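Local coordinates for ketosynthase (Streptomyces sp. MSC090213JE08, PDB 6KXD), which forms part of the ketosynthase/chain length factor of the highly reducing type II polyketide synthase for ishigamide, probably acting in 3-oxoacyl-[acyl-carrier-protein] synthesis, at residues 70-75 against 82-87; 88-93 against 229-234; 251-256 against 368-373; 284-289 against 352-357. All blocks are in the same frame, centred on the assembly; numbering follows the deposited sequence.

From the N terminus, contact 1 comes first and closes a tight loop of six residues, setting the short helix 72-76 against the start of helix 86-99. Contact 2 begins further along that same helix and closes a span of 135 residues, bringing the helix onto strand 229-240; a salt bridge from Arg86 to Glu231 joins the two contacts. Contact 3 follows in series, pairing strands 250-259 and 365-373 across 111 residues. Contact 4 is nested inside that loop and sets 284-289 beside strand 354-360, which in turn neighbours strand 365-373. Contacts 3 and 4, with centres about 9 Å apart, thus lie side by side, about 33 and 37 Å from contact 1, centre to centre.

Contact 1 of 4, residues 70-75 against 82-87; sequences FDIQEQ and AKMDRL
Phe70 and Arg86 meet where two helix starts, each with an aspartate N-cap, pack together in the N-terminal ketosynthase domain of this thiolase-fold protein. The ring turns an edge to one face of the guanidinium, CD2 standing 3.6 Å from Arg86 NH1, and the two planes are nearly perpendicular (86°). The arginine reaches this place on a fully extended chain, whose far end is held by a salt bridge from NH2 to Glu231. Next to this pair Ile72 fills the middle of the contact. Its chi2 of 173° stretches CD1 out to 3.5 Å from Met84 O and 4.0 Å from Arg86 CA, while its other branch, CG2, lies 4.1 Å from Met84 SD. At the exposed end Gln73 NE2 comes within 3.5 Å of Ala82 N, but both are donors; Gln73 NE2 instead bonds to Thr81 OG1 in the intervening loop.

A second shell fixes these groups. Leu90 and Val93 of helix 86-99 support the Phe70 ring, and Ala89 meets Ile72. Asp85 caps the start of that helix and also bonds to Thr88 OG1. Asp71 does the corresponding job for helix 72-76: its OD2 offers the anti lone pair, the one away from OD1, to Glu74 N at 2.8 Å, with an N-H...O angle of 155°.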
loop_
_atom_site.group_PDB
_atom_site.type_symbol
_atom_site.label_atom_id
_atom_site.label_comp_id
_atom_site.label_asym_id
_atom_site.label_seq_id
_atom_site.Cartn_x
_atom_site.Cartn_y
_atom_site.Cartn_z
ATOM N N PHE B 70 -0.846 27.667 2.377
ATOM C CA PHE B 70 -1.094 26.579 1.442
ATOM C C PHE B 70 -2.549 26.599 0.993
ATOM O O PHE B 70 -3.408 26.301 1.772
ATOM C CB PHE B 70 -0.801 25.198 2.030
ATOM C CG PHE B 70 -0.830 24.119 0.981
ATOM C CD1 PHE B 70 0.234 23.955 0.113
ATOM C CD2 PHE B 70 -1.924 23.289 0.832
ATOM C CE1 PHE B 70 0.222 22.967 -0.859
ATOM C CE2 PHE B 70 -1.949 22.314 -0.157
ATOM C CZ PHE B 70 -0.878 22.157 -1.004
ATOM N N ASP B 71 -2.784 26.961 -0.271
ATOM C CA ASP B 71 -4.118 26.934 -0.818
ATOM C C ASP B 71 -4.062 26.119 -2.101
ATOM O O ASP B 71 -3.242 26.391 -2.966
ATOM C CB ASP B 71 -4.661 28.343 -1.088
ATOM C CG ASP B 71 -6.002 28.335 -1.809
ATOM O OD1 ASP B 71 -7.024 28.225 -1.125
ATOM O OD2 ASP B 71 -5.999 28.296 -3.053
ATOM N N ILE B 72 -4.939 25.125 -2.196
ATOM C CA ILE B 72 -4.815 24.127 -3.201
ATOM C C ILE B 72 -4.911 24.797 -4.570
ATOM O O ILE B 72 -4.076 24.544 -5.430
ATOM C CB ILE B 72 -5.856 23.030 -2.988
ATOM C CG1 ILE B 72 -5.513 22.252 -1.707
ATOM C CG2 ILE B 72 -5.999 22.152 -4.214
ATOM C CD1 ILE B 72 -6.587 21.253 -1.313
ATOM N N GLN B 73 -5.908 25.661 -4.731
ATOM C CA GLN B 73 -6.195 26.195 -6.080
ATOM C C GLN B 73 -5.136 27.229 -6.461
ATOM O O GLN B 73 -4.766 27.324 -7.626
ATOM C CB GLN B 73 -7.643 26.682 -6.134
ATOM C CG GLN B 73 -8.637 25.525 -6.167
ATOM C CD GLN B 73 -9.965 25.905 -6.777
ATOM O OE1 GLN B 73 -10.580 26.874 -6.335
ATOM N NE2 GLN B 73 -10.426 25.131 -7.769
ATOM N N GLU B 74 -4.613 27.952 -5.467
ATOM C CA GLU B 74 -3.547 28.901 -5.646
ATOM C C GLU B 74 -2.289 28.184 -6.134
ATOM O O GLU B 74 -1.594 28.671 -7.016
ATOM C CB GLU B 74 -3.260 29.630 -4.333
ATOM C CG GLU B 74 -2.229 30.720 -4.465
ATOM C CD GLU B 74 -2.010 31.530 -3.200
ATOM O OE1 GLU B 74 -1.250 32.509 -3.267
ATOM O OE2 GLU B 74 -2.596 31.175 -2.157
ATOM N N GLN B 75 -1.988 27.033 -5.528
ATOM C CA GLN B 75 -0.833 26.252 -5.897
ATOM C C GLN B 75 -1.037 25.497 -7.213
ATOM O O GLN B 75 -0.085 25.421 -7.982
ATOM C CB GLN B 75 -0.488 25.292 -4.750
ATOM C CG GLN B 75 0.009 26.057 -3.526
ATOM C CD GLN B 75 1.314 26.759 -3.821
ATOM O OE1 GLN B 75 2.220 26.192 -4.429
ATOM N NE2 GLN B 75 1.417 28.012 -3.410
ATOM N N ALA B 82 -11.028 21.742 -7.203
ATOM C CA ALA B 82 -12.103 22.203 -6.280
ATOM C C ALA B 82 -12.414 21.146 -5.201
ATOM O O ALA B 82 -12.738 21.509 -4.089
ATOM C CB ALA B 82 -13.342 22.552 -7.077
ATOM N N LYS B 83 -12.403 19.872 -5.587
ATOM C CA LYS B 83 -12.760 18.750 -4.725
ATOM C C LYS B 83 -11.512 17.966 -4.298
ATOM O O LYS B 83 -11.613 16.907 -3.654
ATOM C CB LYS B 83 -13.691 17.819 -5.493
ATOM C CG LYS B 83 -15.004 18.436 -5.960
ATOM C CD LYS B 83 -15.516 19.413 -4.961
ATOM C CE LYS B 83 -17.026 19.567 -4.922
ATOM N NZ LYS B 83 -17.406 20.160 -3.615
ATOM N N MET B 84 -10.335 18.459 -4.678
ATOM C CA MET B 84 -9.089 17.752 -4.436
ATOM C C MET B 84 -8.803 17.698 -2.939
ATOM O O MET B 84 -8.864 18.699 -2.227
ATOM C CB MET B 84 -7.908 18.432 -5.122
ATOM C CG MET B 84 -6.586 17.756 -4.819
ATOM S SD MET B 84 -5.234 18.470 -5.726
ATOM C CE MET B 84 -5.704 18.077 -7.408
ATOM N N ASP B 85 -8.413 16.512 -2.484
ATOM C CA ASP B 85 -8.040 16.359 -1.090
ATOM C C ASP B 85 -6.666 16.990 -0.860
ATOM O O ASP B 85 -5.771 17.020 -1.724
ATOM C CB ASP B 85 -8.039 14.892 -0.681
ATOM C CG ASP B 85 -7.059 14.093 -1.513
ATOM O OD1 ASP B 85 -7.191 14.089 -2.750
ATOM O OD2 ASP B 85 -6.124 13.510 -0.913
ATOM N N ARG B 86 -6.461 17.442 0.364
ATOM C CA ARG B 86 -5.282 18.126 0.725
ATOM C C ARG B 86 -4.077 17.182 0.580
ATOM O O ARG B 86 -3.036 17.625 0.180
ATOM C CB ARG B 86 -5.466 18.679 2.124
ATOM C CG ARG B 86 -4.326 19.540 2.616
ATOM C CD ARG B 86 -4.773 20.098 3.944
ATOM N NE ARG B 86 -3.791 20.972 4.515
ATOM C CZ ARG B 86 -3.656 22.253 4.215
ATOM N NH1 ARG B 86 -4.487 22.817 3.351
ATOM N NH2 ARG B 86 -2.682 22.957 4.765
ATOM N N LEU B 87 -4.250 15.891 0.879
ATOM C CA LEU B 87 -3.162 14.939 0.839
ATOM C C LEU B 87 -2.599 14.911 -0.579
ATOM O O LEU B 87 -1.395 15.149 -0.808
ATOM C CB LEU B 87 -3.646 13.558 1.268
ATOM C CG LEU B 87 -2.615 12.447 1.093
ATOM C CD1 LEU B 87 -1.410 12.713 1.992
ATOM C CD2 LEU B 87 -3.232 11.102 1.389
#

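Contact 2 of 4, residues 88-93 against 229-234; sequences TALALV and LGEGCG
Leu90 of helix 86-99 lies on the backbone of strand 229-240 at Gly232, and its side chain spans the distance between Cys233 and Glu231. At its root, CB packs 4.2 Å from Cys233 CB. With chi1 at -71°, CG stands beside the backbone N and carries its two methyls along the strand toward Glu231. The CD1 methyl sits 3.9 Å from Gly232 CA and 4.0 Å from Glu231 OE1, and CD2 is 4.3 Å from the same Gly232 CA. The leucine and glutamate side chains cross at about a right angle. Val28 packs against the leucine as well, so it joins the helix to strand 20-29 too.

Cys233 completes the seam from the strand side. Its CB lies 3.8 Å from the carbonyl O of Leu90, and SG, swung away from its own backbone N, comes to 3.8 Å from Ala91 CA, where the residue has only a methyl side chain. This is helix-on-sheet packing at short range: the axes of 88-93 and 232-234 approach to 7.3 Å and cross at -36°. Gly232 adopts backbone angles that would drive any CB into the carbonyl O of Glu231, so the position calls for glycine.

Between the two segments the contact is purely van der Waals. The buried Glu231 carboxylate has its polar partners in other parts of the fold, OE1 accepting from Phe208 N and OE2 from Val67 N as well as meeting Arg86, so a methyl can lie beside OE1 without costing the carboxylate those bonds.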
loop_
_atom_site.group_PDB
_atom_site.type_symbol
_atom_site.label_atom_id
_atom_site.label_comp_id
_atom_site.label_asym_id
_atom_site.label_seq_id
_atom_site.Cartn_x
_atom_site.Cartn_y
_atom_site.Cartn_z
ATOM N N THR B 88 -3.508 14.744 -1.535
ATOM C CA THR B 88 -3.116 14.729 -2.914
ATOM C C THR B 88 -2.450 16.045 -3.265
ATOM O O THR B 88 -1.409 16.042 -3.975
ATOM C CB THR B 88 -4.276 14.452 -3.863
ATOM O OG1 THR B 88 -4.722 13.105 -3.714
ATOM C CG2 THR B 88 -3.884 14.687 -5.312
ATOM N N ALA B 89 -3.041 17.143 -2.831
ATOM C CA ALA B 89 -2.503 18.459 -3.178
ATOM C C ALA B 89 -1.076 18.594 -2.665
ATOM O O ALA B 89 -0.193 19.076 -3.371
ATOM C CB ALA B 89 -3.372 19.549 -2.618
ATOM N N LEU B 90 -0.849 18.151 -1.430
ATOM C CA LEU B 90 0.490 18.276 -0.887
ATOM C C LEU B 90 1.500 17.474 -1.699
ATOM O O LEU B 90 2.650 17.925 -1.904
ATOM C CB LEU B 90 0.483 17.756 0.538
ATOM C CG LEU B 90 -0.245 18.656 1.523
ATOM C CD1 LEU B 90 -0.484 17.846 2.774
ATOM C CD2 LEU B 90 0.517 19.922 1.801
ATOM N N ALA B 91 1.117 16.248 -2.067
ATOM C CA ALA B 91 1.945 15.364 -2.854
ATOM C C ALA B 91 2.243 16.027 -4.190
ATOM O O ALA B 91 3.389 15.962 -4.687
ATOM C CB ALA B 91 1.293 14.035 -3.085
ATOM N N LEU B 92 1.210 16.652 -4.776
ATOM C CA LEU B 92 1.403 17.217 -6.151
ATOM C C LEU B 92 2.368 18.393 -6.090
ATOM O O LEU B 92 3.241 18.483 -6.955
ATOM C CB LEU B 92 0.085 17.646 -6.784
ATOM C CG LEU B 92 -0.873 16.502 -7.103
ATOM C CD1 LEU B 92 -2.140 17.007 -7.785
ATOM C CD2 LEU B 92 -0.220 15.437 -7.935
ATOM N N VAL B 93 2.184 19.248 -5.094
ATOM C CA VAL B 93 3.039 20.402 -4.956
ATOM C C VAL B 93 4.454 19.907 -4.676
ATOM O O VAL B 93 5.395 20.361 -5.272
ATOM C CB VAL B 93 2.559 21.383 -3.887
ATOM C CG1 VAL B 93 3.598 22.500 -3.710
ATOM C CG2 VAL B 93 1.214 21.977 -4.257
ATOM N N LEU B 229 -0.065 18.137 15.967
ATOM C CA LEU B 229 -0.075 17.415 14.684
ATOM C C LEU B 229 0.449 18.352 13.599
ATOM O O LEU B 229 0.110 19.523 13.559
ATOM C CB LEU B 229 -1.496 16.960 14.362
ATOM C CG LEU B 229 -2.040 15.868 15.281
ATOM C CD1 LEU B 229 -3.506 15.600 15.003
ATOM C CD2 LEU B 229 -1.216 14.588 15.129
ATOM N N GLY B 230 1.212 17.758 12.692
ATOM C CA GLY B 230 1.734 18.451 11.535
ATOM C C GLY B 230 1.297 17.740 10.278
ATOM O O GLY B 230 0.519 16.763 10.285
ATOM N N GLU B 231 1.772 18.259 9.161
ATOM C CA GLU B 231 1.367 17.699 7.923
ATOM C C GLU B 231 2.435 18.012 6.885
ATOM O O GLU B 231 3.256 18.931 7.042
ATOM C CB GLU B 231 0.022 18.281 7.489
ATOM C CG GLU B 231 0.089 19.771 7.270
ATOM C CD GLU B 231 -1.078 20.398 6.507
ATOM O OE1 GLU B 231 -1.930 19.649 6.030
ATOM O OE2 GLU B 231 -1.122 21.640 6.404
ATOM N N GLY B 232 2.280 17.364 5.747
ATOM C CA GLY B 232 2.930 17.759 4.602
ATOM C C GLY B 232 3.375 16.568 3.789
ATOM O O GLY B 232 2.863 15.457 3.919
ATOM N N CYS B 233 4.372 16.800 2.945
ATOM C CA CYS B 233 4.896 15.759 2.086
ATOM C C CYS B 233 6.383 16.000 1.842
ATOM O O CYS B 233 6.809 17.106 1.561
ATOM C CB CYS B 233 4.179 15.734 0.738
ATOM S SG CYS B 233 4.851 14.576 -0.490
ATOM N N GLY B 234 7.164 14.932 1.937
ATOM C CA GLY B 234 8.534 14.923 1.527
ATOM C C GLY B 234 8.723 13.901 0.453
ATOM O O GLY B 234 8.135 12.798 0.557
#

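Contact 3 of 4, residues 251-256 against 368-373; sequences AVLSVE and VAVLRL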
loop_
_atom_site.group_PDB
_atom_site.type_symbol
_atom_site.label_atom_id
_atom_site.label_comp_id
_atom_site.label_asym_id
_atom_site.label_seq_id
_atom_site.Cartn_x
_atom_site.Cartn_y
_atom_site.Cartn_z
ATOM N N ALA B 251 23.678 8.384 -0.277
ATOM C CA ALA B 251 23.539 7.001 -0.685
ATOM C C ALA B 251 22.738 6.303 0.398
ATOM O O ALA B 251 22.982 6.541 1.556
ATOM C CB ALA B 251 24.857 6.325 -0.859
ATOM N N VAL B 252 21.745 5.515 -0.035
ATOM C CA VAL B 252 20.974 4.700 0.868
ATOM C C VAL B 252 21.706 3.369 1.054
ATOM O O VAL B 252 21.695 2.517 0.181
ATOM C CB VAL B 252 19.537 4.477 0.363
ATOM C CG1 VAL B 252 18.777 3.617 1.346
ATOM C CG2 VAL B 252 18.798 5.780 0.097
ATOM N N LEU B 253 22.382 3.226 2.202
ATOM C CA LEU B 253 23.198 2.079 2.495
ATOM C C LEU B 253 22.355 0.911 3.007
ATOM O O LEU B 253 22.671 -0.237 2.789
ATOM C CB LEU B 253 24.237 2.497 3.539
ATOM C CG LEU B 253 25.204 3.586 3.105
ATOM C CD1 LEU B 253 26.382 3.596 4.055
ATOM C CD2 LEU B 253 25.686 3.382 1.682
ATOM N N SER B 254 21.341 1.192 3.813
ATOM C CA SER B 254 20.497 0.146 4.296
ATOM C C SER B 254 19.184 0.752 4.807
ATOM O O SER B 254 19.111 1.905 5.206
ATOM C CB SER B 254 21.143 -0.617 5.401
ATOM O OG SER B 254 21.311 0.249 6.490
ATOM N N VAL B 255 18.161 -0.073 4.719
ATOM C CA VAL B 255 16.873 0.183 5.335
ATOM C C VAL B 255 16.439 -1.128 5.955
ATOM O O VAL B 255 16.362 -2.167 5.292
ATOM C CB VAL B 255 15.827 0.676 4.324
ATOM C CG1 VAL B 255 14.470 0.844 4.988
ATOM C CG2 VAL B 255 16.260 1.943 3.649
ATOM N N GLU B 256 16.211 -1.079 7.262
ATOM C CA GLU B 256 15.853 -2.229 7.978
ATOM C C GLU B 256 14.575 -1.907 8.753
ATOM O O GLU B 256 14.303 -0.751 9.109
ATOM C CB GLU B 256 16.986 -2.671 8.919
ATOM C CG GLU B 256 18.196 -3.234 8.192
ATOM C CD GLU B 256 17.959 -4.507 7.375
ATOM O OE1 GLU B 256 18.450 -4.573 6.228
ATOM O OE2 GLU B 256 17.300 -5.421 7.902
ATOM N N VAL B 368 14.563 1.772 10.235
ATOM C CA VAL B 368 15.735 2.519 10.327
ATOM C C VAL B 368 16.374 2.569 8.950
ATOM O O VAL B 368 16.407 1.558 8.283
ATOM C CB VAL B 368 16.707 1.914 11.353
ATOM C CG1 VAL B 368 18.045 2.629 11.311
ATOM C CG2 VAL B 368 16.133 1.938 12.755
ATOM N N ALA B 369 16.846 3.759 8.564
ATOM C CA ALA B 369 17.651 3.874 7.371
ATOM C C ALA B 369 19.010 4.462 7.731
ATOM O O ALA B 369 19.109 5.446 8.481
ATOM C CB ALA B 369 16.981 4.693 6.295
ATOM N N VAL B 370 20.036 3.929 7.057
ATOM C CA VAL B 370 21.414 4.446 7.173
ATOM C C VAL B 370 21.823 5.033 5.822
ATOM O O VAL B 370 21.671 4.385 4.780
ATOM C CB VAL B 370 22.366 3.337 7.637
ATOM C CG1 VAL B 370 23.807 3.810 7.714
ATOM C CG2 VAL B 370 21.932 2.788 8.974
ATOM N N LEU B 371 22.205 6.305 5.843
ATOM C CA LEU B 371 22.580 7.034 4.611
ATOM C C LEU B 371 24.049 7.421 4.711
ATOM O O LEU B 371 24.541 7.685 5.795
ATOM C CB LEU B 371 21.784 8.318 4.503
ATOM C CG LEU B 371 20.262 8.163 4.627
ATOM C CD1 LEU B 371 19.604 9.529 4.601
ATOM C CD2 LEU B 371 19.712 7.304 3.524
ATOM N N ARG B 372 24.703 7.538 3.562
ATOM C CA ARG B 372 25.987 8.187 3.519
ATOM C C ARG B 372 25.817 9.497 2.763
ATOM O O ARG B 372 25.342 9.444 1.595
ATOM C CB ARG B 372 26.981 7.246 2.862
ATOM C CG ARG B 372 28.210 7.986 2.351
ATOM C CD ARG B 372 29.542 7.473 2.809
ATOM N NE ARG B 372 29.619 6.112 3.325
ATOM C CZ ARG B 372 30.278 5.786 4.442
ATOM N NH1 ARG B 372 30.757 6.738 5.238
ATOM N NH2 ARG B 372 30.428 4.510 4.753
ATOM N N LEU B 373 26.179 10.611 3.417
ATOM C CA LEU B 373 26.014 11.942 2.832
ATOM C C LEU B 373 27.146 12.098 1.815
ATOM O O LEU B 373 28.273 11.649 2.058
ATOM C CB LEU B 373 25.951 13.021 3.915
ATOM C CG LEU B 373 24.894 12.752 4.988
ATOM C CD1 LEU B 373 24.976 13.739 6.123
ATOM C CD2 LEU B 373 23.504 12.758 4.360
#
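Leu253 and Arg372 are brought together by a chi1 of -62° at the leucine, which places CG beside its own backbone N and sends CD1 across to Arg372 CB at 3.9 Å. Ser254 has chi1 near 65°, and its OG tucks against Val370 CB at 3.5 Å while donating to Ala276 O. Both residues face Val370 in a classic beta bulge of this antiparallel pair, Leu253 being the extra residue. Val370 O receives Leu253 N at 2.9 Å and, weakly, Ser254 N at 3.4 Å; Val370 N in return reaches Ser254 O.

Regular pairing resumes on both sides of the bulge. Ala251 and Arg372 form a hydrogen-bonded pair, as do Glu256 and Val368, where Glu256 N meets Val368 O at 2.8 Å nearly in line with the carbonyl bond. In the non-hydrogen-bonded pairs the side chains touch instead: Val252 CG2 lies alongside Leu371 CD2 at 3.9 Å, and Val255 CG2 rests on the Ala369 methyl. The far end of Arg372 is held by a bond from NH1 to Gly352 O. An alanine at Leu253 would lack the branch that covers Arg372 CB, and is likely to open a gap there and leave that part of the arginine chain less supported.

The face bearing Ser254 and Val370 packs on Ala280 of helix 265-280, whereas Val252, Val255 and Ala369 meet helix 180-193. Strand 20-29 continues the sheet beyond Val252, and strand 354-360 does so beyond Leu371; at the far end Glu256 packs on Gln104 of the partner chain.

Contact 4 of 4, residues 284-289 against 352-357; sequences AGEVWA and GRIALV
Ile354 O receives two backbone donors at the corner where the chain turns onto strand 354-360, pairing in parallel at Ala289 and Ala355. Trp288 N gives the shorter bond, 2.7 Å, tilted from the carbonyl plane; Ala289 N lies in that plane at 3.3 Å. Ala289 returns the bond through its O, which accepts from Leu356 N at 2.8 Å, two residues past Ile354, and also lies 3.1 Å from Ala355 CA in a C-H...O contact. The chain turns at Trp288, whose own carbonyl is taken by Arg318 NE. Ile354 N, by contrast, is buried here with no partner in the model.

Arg353 lies over the indole. Its CG is 3.7 Å from the centroid of the Trp288 five-membered ring, over its face, a CH-pi contact 15° off the normal, and the bend at chi2 (-61°) then takes the guanidinium on toward Trp288 CD1, 3.5 Å from Arg353 NH1, with the two planes 51° apart. NH2 makes a weak bond to Asp349 O, and Arg318 adds a cation-pi contact to the same indole. A serine in place of Trp288 would probably leave the aliphatic part of Arg353 without the face it lies on and Arg318 without its ring.

Around the bonds, Val287 CG2 meets Ile354 CG2, and Val287 CG1 meets Leu356 CB at 4.1 Å. Glu286 OE1 accepts from Asp283 N, while OE2 merely borders Ile354 CG1. The join thus rests on three backbone bonds sealed by hydrocarbon on the inside, while the exposed Arg353 lays its aliphatic chain on the indole, which Arg318 also meets, consistent with the electron-rich ring easing the charge of Arg318.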
loop_
_atom_site.group_PDB
_atom_site.type_symbol
_atom_site.label_atom_id
_atom_site.label_comp_id
_atom_site.label_asym_id
_atom_site.label_seq_id
_atom_site.Cartn_x
_atom_site.Cartn_y
_atom_site.Cartn_z
ATOM N N ALA B 284 28.469 2.224 14.793
ATOM C CA ALA B 284 27.549 3.193 15.349
ATOM C C ALA B 284 28.261 4.504 15.645
ATOM O O ALA B 284 27.668 5.562 15.560
ATOM C CB ALA B 284 26.893 2.629 16.569
ATOM N N GLY B 285 29.540 4.425 16.058
ATOM C CA GLY B 285 30.370 5.588 16.282
ATOM C C GLY B 285 30.549 6.443 15.038
ATOM O O GLY B 285 30.884 7.571 15.141
ATOM N N GLU B 286 30.305 5.893 13.857
ATOM C CA GLU B 286 30.471 6.682 12.632
ATOM C C GLU B 286 29.252 7.579 12.371
ATOM O O GLU B 286 29.291 8.464 11.510
ATOM C CB GLU B 286 30.602 5.764 11.426
ATOM C CG GLU B 286 31.872 4.938 11.395
ATOM C CD GLU B 286 31.897 4.142 10.105
ATOM O OE1 GLU B 286 32.028 2.899 10.172
ATOM O OE2 GLU B 286 31.735 4.778 9.035
ATOM N N VAL B 287 28.155 7.361 13.099
ATOM C CA VAL B 287 26.943 8.128 12.832
ATOM C C VAL B 287 27.175 9.579 13.199
ATOM O O VAL B 287 27.532 9.911 14.323
ATOM C CB VAL B 287 25.715 7.574 13.581
ATOM C CG1 VAL B 287 24.508 8.464 13.330
ATOM C CG2 VAL B 287 25.465 6.136 13.195
ATOM N N TRP B 288 26.946 10.455 12.213
ATOM C CA TRP B 288 27.199 11.860 12.329
ATOM C C TRP B 288 25.901 12.609 12.599
ATOM O O TRP B 288 25.901 13.643 13.285
ATOM C CB TRP B 288 27.907 12.329 11.050
ATOM C CG TRP B 288 28.125 13.804 10.903
ATOM C CD1 TRP B 288 29.172 14.548 11.377
ATOM C CD2 TRP B 288 27.278 14.711 10.186
ATOM N NE1 TRP B 288 29.014 15.860 11.016
ATOM C CE2 TRP B 288 27.860 15.992 10.295
ATOM C CE3 TRP B 288 26.079 14.556 9.472
ATOM C CZ2 TRP B 288 27.286 17.110 9.699
ATOM C CZ3 TRP B 288 25.502 15.672 8.907
ATOM C CH2 TRP B 288 26.105 16.925 9.020
ATOM N N ALA B 289 24.800 12.077 12.052
ATOM C CA ALA B 289 23.477 12.637 12.304
ATOM C C ALA B 289 22.495 11.491 12.501
ATOM O O ALA B 289 22.490 10.534 11.710
ATOM C CB ALA B 289 23.038 13.535 11.159
ATOM N N GLY B 352 30.576 12.653 3.065
ATOM C CA GLY B 352 30.913 11.271 3.377
ATOM C C GLY B 352 30.419 10.803 4.735
ATOM O O GLY B 352 30.760 9.699 5.115
ATOM N N ARG B 353 29.623 11.627 5.456
ATOM C CA ARG B 353 29.256 11.265 6.815
ATOM C C ARG B 353 28.044 10.324 6.792
ATOM O O ARG B 353 27.235 10.375 5.915
ATOM C CB ARG B 353 28.943 12.507 7.649
ATOM C CG ARG B 353 30.147 13.398 7.920
ATOM C CD ARG B 353 31.257 12.707 8.688
ATOM N NE ARG B 353 32.332 13.687 8.849
ATOM C CZ ARG B 353 32.649 14.314 9.978
ATOM N NH1 ARG B 353 32.574 13.675 11.132
ATOM N NH2 ARG B 353 33.037 15.583 9.939
ATOM N N ILE B 354 27.908 9.510 7.840
ATOM C CA ILE B 354 26.786 8.616 7.990
ATOM C C ILE B 354 25.645 9.311 8.735
ATOM O O ILE B 354 25.815 10.015 9.754
ATOM C CB ILE B 354 27.212 7.319 8.708
ATOM C CG1 ILE B 354 28.204 6.511 7.884
ATOM C CG2 ILE B 354 25.992 6.464 9.061
ATOM C CD1 ILE B 354 27.596 5.924 6.634
ATOM N N ALA B 355 24.424 9.091 8.234
ATOM C CA ALA B 355 23.254 9.504 8.915
ATOM C C ALA B 355 22.323 8.298 9.097
ATOM O O ALA B 355 22.245 7.394 8.317
ATOM C CB ALA B 355 22.558 10.610 8.164
ATOM N N LEU B 356 21.606 8.337 10.195
ATOM C CA LEU B 356 20.664 7.307 10.582
ATOM C C LEU B 356 19.326 7.995 10.844
ATOM O O LEU B 356 19.277 8.987 11.596
ATOM C CB LEU B 356 21.139 6.626 11.864
ATOM C CG LEU B 356 20.358 5.400 12.313
ATOM C CD1 LEU B 356 21.266 4.444 13.058
ATOM C CD2 LEU B 356 19.228 5.807 13.239
ATOM N N VAL B 357 18.264 7.460 10.252
ATOM C CA VAL B 357 16.908 7.952 10.523
ATOM C C VAL B 357 16.105 6.763 11.050
ATOM O O VAL B 357 16.287 5.674 10.621
ATOM C CB VAL B 357 16.250 8.602 9.295
ATOM C CG1 VAL B 357 17.107 9.721 8.764
ATOM C CG2 VAL B 357 15.911 7.619 8.208
#